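Local coordinates for tubulin-like protein CetZ (Methanosaeta thermophila, PDB 3ZID), which binds GTP as a GTPase of the tubulin/FtsZ superfamily and is probably involved in controlling archaeal cell shape, at residues 118-121 / 122-126; 353-356 / 357-360. One frame throughout, in Å; residues are numbered along the deposited sequence.

Interaction 1 of 2, residues 118-121 / 122-126; sequences SSFS and PLMIH
The carbonyl oxygen of Phe-120 accepts a short helical hydrogen bond from the amide of Met-124, 2.7 Å from O to N. One residue on, Ser-121 O takes the amide of Ile-125 at 2.9 Å. The turn just before lacks such a bond, because Pro-122 has no N-H to give; the helix kinks there, and Ser-118 O meets ring carbon CD of Pro-122 at 3.2 Å instead. The proline thus costs the helix one bond, while its compact ring packs against Glu-162 of helix 150-165. Ser-121 has a small hydroxyl that folds back beside the backbone N (chi1 -63°) and bonds to Gly-117 O.

Met-124 starts with CG anti to the backbone N (chi1 -157°), then bends at chi3, which returns its methyl CE toward Phe-120. That methyl lies at the ring's edge, near its plane, and comes closest to Phe-120 CB, 3.9 Å away. A long, flexible thioether is well fitted to fill such a buried corner.

Ser-118 OG bonds to Gly-114 O and to Arg-79, and Ser-119 OG to Gly-115 O, tying the helix to the glycine-rich loop of the tubulin/FtsZ signature, to which the GTP-binding residues Gly-115, Thr-116 and Gly-117 belong. Helix 117-131 belongs to the beta-alpha-beta unit between strands 105-111 and 136-143: Phe-120 and Met-124 pack on strand 3-9, Leu-123 on helix 79-98, and Pro-122 and Ile-125 against helix 150-165.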
ATOM      1  N   SER A 118      -4.548  -7.969   5.930  1.00 21.58           N
ATOM      2  CA  SER A 118      -4.456  -8.645   4.649  1.00 20.82           C
ATOM      3  C   SER A 118      -5.684  -9.458   4.296  1.00 21.69           C
ATOM      4  O   SER A 118      -5.922  -9.693   3.121  1.00 23.47           O
ATOM      5  CB  SER A 118      -3.226  -9.546   4.613  1.00 27.49           C
ATOM      6  OG  SER A 118      -3.441 -10.715   5.377  1.00 32.36           O
ATOM      7  N   SER A 119      -6.458  -9.877   5.300  1.00 22.59           N
ATOM      8  CA  SER A 119      -7.662 -10.680   5.053  1.00 26.33           C
ATOM      9  C   SER A 119      -8.931  -9.843   5.016  1.00 29.10           C
ATOM     10  O   SER A 119      -9.781 -10.030   4.147  1.00 29.97           O
ATOM     11  CB  SER A 119      -7.806 -11.813   6.080  1.00 25.49           C
ATOM     12  OG  SER A 119      -7.866 -11.322   7.406  1.00 26.23           O
ATOM     13  N   PHE A 120      -9.057  -8.922   5.963  1.00 28.71           N
ATOM     14  CA  PHE A 120     -10.193  -8.004   6.004  1.00 24.73           C
ATOM     15  C   PHE A 120     -10.280  -7.178   4.728  1.00 24.02           C
ATOM     16  O   PHE A 120     -11.357  -6.935   4.204  1.00 30.10           O
ATOM     17  CB  PHE A 120     -10.026  -7.002   7.148  1.00 30.30           C
ATOM     18  CG  PHE A 120     -10.504  -7.483   8.488  1.00 30.05           C
ATOM     19  CD1 PHE A 120     -10.263  -8.785   8.922  1.00 25.83           C
ATOM     20  CD2 PHE A 120     -11.167  -6.599   9.338  1.00 30.60           C
ATOM     21  CE1 PHE A 120     -10.705  -9.205  10.178  1.00 27.99           C
ATOM     22  CE2 PHE A 120     -11.612  -6.995  10.587  1.00 29.25           C
ATOM     23  CZ  PHE A 120     -11.381  -8.312  11.015  1.00 31.59           C
ATOM     24  N   SER A 121      -9.138  -6.691   4.267  1.00 25.85           N
ATOM     25  CA  SER A 121      -9.138  -5.632   3.263  1.00 24.05           C
ATOM     26  C   SER A 121      -9.753  -6.031   1.923  1.00 23.34           C
ATOM     27  O   SER A 121     -10.605  -5.317   1.404  1.00 23.56           O
ATOM     28  CB  SER A 121      -7.749  -4.997   3.113  1.00 28.40           C
ATOM     29  OG  SER A 121      -7.363  -4.368   4.331  1.00 29.05           O
ATOM     30  N   PRO A 122      -9.338  -7.177   1.359  1.00 30.37           N
ATOM     31  CA  PRO A 122     -10.006  -7.583   0.119  1.00 26.34           C
ATOM     32  C   PRO A 122     -11.482  -7.853   0.335  1.00 27.53           C
ATOM     33  O   PRO A 122     -12.269  -7.558  -0.568  1.00 33.34           O
ATOM     34  CB  PRO A 122      -9.280  -8.868  -0.270  1.00 28.83           C
ATOM     35  CG  PRO A 122      -7.931  -8.742   0.386  1.00 30.27           C
ATOM     36  CD  PRO A 122      -8.176  -8.032   1.668  1.00 30.03           C
ATOM     37  N   LEU A 123     -11.846  -8.396   1.499  1.00 27.47           N
ATOM     38  CA  LEU A 123     -13.252  -8.672   1.803  1.00 29.43           C
ATOM     39  C   LEU A 123     -14.044  -7.395   1.911  1.00 31.49           C
ATOM     40  O   LEU A 123     -15.164  -7.291   1.391  1.00 34.40           O
ATOM     41  CB  LEU A 123     -13.401  -9.468   3.111  1.00 30.14           C
ATOM     42  CG  LEU A 123     -12.761 -10.855   3.081  1.00 31.36           C
ATOM     43  CD1 LEU A 123     -12.976 -11.711   4.354  1.00 30.87           C
ATOM     44  CD2 LEU A 123     -13.325 -11.522   1.911  1.00 33.55           C
ATOM     45  N   MET A 124     -13.445  -6.417   2.585  1.00 28.34           N
ATOM     46  CA  MET A 124     -14.077  -5.124   2.813  1.00 26.72           C
ATOM     47  C   MET A 124     -14.235  -4.360   1.501  1.00 27.95           C
ATOM     48  O   MET A 124     -15.224  -3.668   1.283  1.00 30.02           O
ATOM     49  CB  MET A 124     -13.243  -4.309   3.804  1.00 29.10           C
ATOM     50  CG  MET A 124     -14.028  -3.217   4.534  1.00 34.72           C
ATOM     51  SD  MET A 124     -13.012  -2.376   5.769  1.00 51.80           S
ATOM     52  CE  MET A 124     -12.132  -3.766   6.449  1.00 32.20           C
ATOM     53  N   ILE A 125     -13.256  -4.479   0.621  1.00 24.52           N
ATOM     54  CA  ILE A 125     -13.338  -3.775  -0.655  1.00 30.83           C
ATOM     55  C   ILE A 125     -14.491  -4.359  -1.479  1.00 31.95           C
ATOM     56  O   ILE A 125     -15.267  -3.621  -2.105  1.00 28.44           O
ATOM     57  CB  ILE A 125     -12.002  -3.854  -1.417  1.00 27.44           C
ATOM     58  CG1 ILE A 125     -10.957  -2.998  -0.702  1.00 28.83           C
ATOM     59  CG2 ILE A 125     -12.172  -3.444  -2.873  1.00 26.01           C
ATOM     60  CD1 ILE A 125      -9.527  -3.314  -1.107  1.00 33.82           C
ATOM     61  N   HIS A 126     -14.620  -5.680  -1.453  1.00 26.80           N
ATOM     62  CA  HIS A 126     -15.703  -6.325  -2.173  1.00 28.68           C
ATOM     63  C   HIS A 126     -17.042  -5.734  -1.765  1.00 34.60           C
ATOM     64  O   HIS A 126     -17.874  -5.387  -2.604  1.00 34.90           O
ATOM     65  CB  HIS A 126     -15.725  -7.837  -1.899  1.00 32.19           C
ATOM     66  CG  HIS A 126     -16.802  -8.560  -2.657  1.00 31.06           C
ATOM     67  ND1 HIS A 126     -16.835  -8.609  -4.036  1.00 35.24           N
ATOM     68  CD2 HIS A 126     -17.926  -9.183  -2.231  1.00 28.74           C
ATOM     69  CE1 HIS A 126     -17.908  -9.276  -4.424  1.00 34.48           C
ATOM     70  NE2 HIS A 126     -18.582  -9.638  -3.349  1.00 37.11           N
TER

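Interaction 2 of 2, residues 353-356 / 357-360; sequences LYEA and FEQI
Glu-358 reaches back one turn to Tyr-354, and its side chain can be followed outward from the backbone. CB sits 3.6 Å from Glu-355 O, beside the helix wall. From there CG turns to the flank of the tyrosine, 4.1 Å from Tyr-354 CE1, and the extended chain beyond it (chi2 -172°) delivers the carboxylate to the ring. Of its two oxygens, OE2 touches Tyr-354 CE1 at 3.2 Å, approaching obliquely, with the ring and carboxylate planes 57° apart. The other, OE1, faces Glu-355 OE1 at 4.0 Å, across carboxylates turned 63° from each other.

On another flank of the helix, Leu-353 and Phe-357 run side by side in the same direction. The edge CD2-CE2 of the Phe-357 ring leans back toward Leu-353, and CE2 comes 3.8 Å from Leu-353 CD1. The same edge meets Leu-353 O, which lies near the ring plane. Branched and flat apolar groups spaced four residues apart can cover one another in this way even on an exposed surface.

Beneath the side chains four successive amides, from Phe-357 to Ile-360, bond to the carbonyls four residues earlier. The last runs from Ile-360 N to Ala-356 O at 2.8 Å; the small methyl of Ala-356 adds little bulk to this stretch.

These are mostly i to i+4 contacts on the exposed surface of the long C-terminal helix 326-369, far from the nucleotide site. Chemically they comprise an apolar pair, an acidic pair and a carboxylate at a tyrosine. The two glutamates, if both ionised, should repel mildly, a cost that solvent would be expected to screen, so the backbone bonds and the leucine-phenylalanine contact are probably the favourable elements.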
ATOM      1  N   LEU A 353      13.434 -41.331   9.899  1.00 49.49           N
ATOM      2  CA  LEU A 353      12.641 -42.184  10.772  1.00 52.94           C
ATOM      3  C   LEU A 353      12.432 -43.567  10.124  1.00 48.51           C
ATOM      4  O   LEU A 353      12.497 -44.598  10.802  1.00 40.15           O
ATOM      5  CB  LEU A 353      11.314 -41.486  11.090  1.00 52.98           C
ATOM      6  CG  LEU A 353      10.281 -42.164  11.987  1.00 60.95           C
ATOM      7  CD1 LEU A 353      10.834 -42.351  13.386  1.00 61.01           C
ATOM      8  CD2 LEU A 353       9.022 -41.317  12.036  1.00 66.67           C
ATOM      9  N   TYR A 354      12.200 -43.595   8.811  1.00 45.19           N
ATOM     10  CA  TYR A 354      12.087 -44.872   8.109  1.00 47.33           C
ATOM     11  C   TYR A 354      13.433 -45.595   8.182  1.00 43.95           C
ATOM     12  O   TYR A 354      13.494 -46.794   8.410  1.00 42.26           O
ATOM     13  CB  TYR A 354      11.674 -44.648   6.651  1.00 42.07           C
ATOM     14  CG  TYR A 354      11.505 -45.905   5.809  1.00 38.47           C
ATOM     15  CD1 TYR A 354      12.596 -46.500   5.175  1.00 39.72           C
ATOM     16  CD2 TYR A 354      10.252 -46.471   5.619  1.00 38.91           C
ATOM     17  CE1 TYR A 354      12.444 -47.639   4.390  1.00 48.62           C
ATOM     18  CE2 TYR A 354      10.087 -47.606   4.837  1.00 48.32           C
ATOM     19  CZ  TYR A 354      11.184 -48.188   4.221  1.00 52.17           C
ATOM     20  OH  TYR A 354      11.021 -49.318   3.443  1.00 55.68           O
ATOM     21  N   GLU A 355      14.501 -44.815   8.026  1.00 43.08           N
ATOM     22  CA  GLU A 355      15.874 -45.290   8.020  1.00 41.23           C
ATOM     23  C   GLU A 355      16.254 -45.858   9.373  1.00 39.72           C
ATOM     24  O   GLU A 355      16.917 -46.884   9.461  1.00 41.62           O
ATOM     25  CB  GLU A 355      16.802 -44.130   7.676  1.00 52.28           C
ATOM     26  CG  GLU A 355      18.279 -44.374   7.934  1.00 66.39           C
ATOM     27  CD  GLU A 355      18.909 -45.355   6.965  1.00 77.81           C
ATOM     28  OE1 GLU A 355      18.545 -46.551   6.978  1.00 79.90           O
ATOM     29  OE2 GLU A 355      19.788 -44.921   6.191  1.00 82.58           O
ATOM     30  N   ALA A 356      15.830 -45.175  10.430  1.00 44.36           N
ATOM     31  CA  ALA A 356      16.103 -45.614  11.789  1.00 44.15           C
ATOM     32  C   ALA A 356      15.459 -46.965  12.058  1.00 38.53           C
ATOM     33  O   ALA A 356      16.083 -47.859  12.643  1.00 39.49           O
ATOM     34  CB  ALA A 356      15.594 -44.575  12.780  1.00 39.17           C
ATOM     35  N   PHE A 357      14.206 -47.108  11.630  1.00 36.52           N
ATOM     36  CA  PHE A 357      13.480 -48.372  11.776  1.00 41.89           C
ATOM     37  C   PHE A 357      14.155 -49.546  11.063  1.00 47.33           C
ATOM     38  O   PHE A 357      14.143 -50.678  11.558  1.00 39.42           O
ATOM     39  CB  PHE A 357      12.021 -48.220  11.369  1.00 43.65           C
ATOM     40  CG  PHE A 357      11.128 -47.793  12.497  1.00 51.70           C
ATOM     41  CD1 PHE A 357      10.697 -48.714  13.438  1.00 56.90           C
ATOM     42  CD2 PHE A 357      10.744 -46.468  12.638  1.00 54.99           C
ATOM     43  CE1 PHE A 357       9.879 -48.330  14.484  1.00 57.45           C
ATOM     44  CE2 PHE A 357       9.932 -46.077  13.679  1.00 58.87           C
ATOM     45  CZ  PHE A 357       9.498 -47.008  14.608  1.00 61.09           C
ATOM     46  N   GLU A 358      14.721 -49.281   9.888  1.00 50.02           N
ATOM     47  CA  GLU A 358      15.435 -50.324   9.155  1.00 51.17           C
ATOM     48  C   GLU A 358      16.692 -50.712   9.930  1.00 47.41           C
ATOM     49  O   GLU A 358      17.077 -51.884   9.981  1.00 42.43           O
ATOM     50  CB  GLU A 358      15.791 -49.871   7.735  1.00 53.27           C
ATOM     51  CG  GLU A 358      14.734 -50.183   6.689  1.00 60.85           C
ATOM     52  CD  GLU A 358      15.198 -49.889   5.272  1.00 69.08           C
ATOM     53  OE1 GLU A 358      16.316 -49.360   5.107  1.00 73.07           O
ATOM     54  OE2 GLU A 358      14.444 -50.185   4.321  1.00 74.53           O
ATOM     55  N   GLN A 359      17.316 -49.710  10.542  1.00 43.59           N
ATOM     56  CA  GLN A 359      18.503 -49.906  11.375  1.00 49.37           C
ATOM     57  C   GLN A 359      18.148 -50.786  12.585  1.00 41.54           C
ATOM     58  O   GLN A 359      18.819 -51.771  12.868  1.00 42.83           O
ATOM     59  CB  GLN A 359      19.070 -48.543  11.810  1.00 56.98           C
ATOM     60  CG  GLN A 359      20.484 -48.563  12.410  1.00 68.71           C
ATOM     61  CD  GLN A 359      20.836 -47.285  13.182  1.00 71.63           C
ATOM     62  OE1 GLN A 359      19.996 -46.690  13.867  1.00 64.68           O
ATOM     63  NE2 GLN A 359      22.047 -46.787  12.951  1.00 75.35           N
ATOM     64  N   ILE A 360      17.073 -50.426  13.286  1.00 43.05           N
ATOM     65  CA  ILE A 360      16.583 -51.205  14.425  1.00 47.46           C
ATOM     66  C   ILE A 360      16.266 -52.659  14.075  1.00 45.27           C
ATOM     67  O   ILE A 360      16.576 -53.574  14.842  1.00 40.88           O
ATOM     68  CB  ILE A 360      15.333 -50.569  15.055  1.00 54.75           C
ATOM     69  CG1 ILE A 360      15.651 -49.152  15.528  1.00 69.53           C
ATOM     70  CG2 ILE A 360      14.814 -51.418  16.206  1.00 53.88           C
ATOM     71  CD1 ILE A 360      15.045 -48.816  16.868  1.00 75.36           C
TER

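How the interactions relate
From the N terminus, the chain first builds strand 3-9 and its neighbours in the parallel sheet of the GTPase domain, then reaches interaction 1 in helix 117-131. It continues through the rest of that sheet and the four-stranded mixed sheet before entering the long C-terminal helix 326-369, where interaction 2 lies. Each contact spans successive turns of a single helix, so neither closes a loop; they stand in series, without nesting or crossing. The centres of interaction 1 and interaction 2 are about 48 Å apart, and the nearest atoms of interaction 1 and interaction 2 about 34 Å. Interaction 1 belongs to the buried nucleotide-binding core, whereas interaction 2 stays within a helix projecting far from the chain's centre.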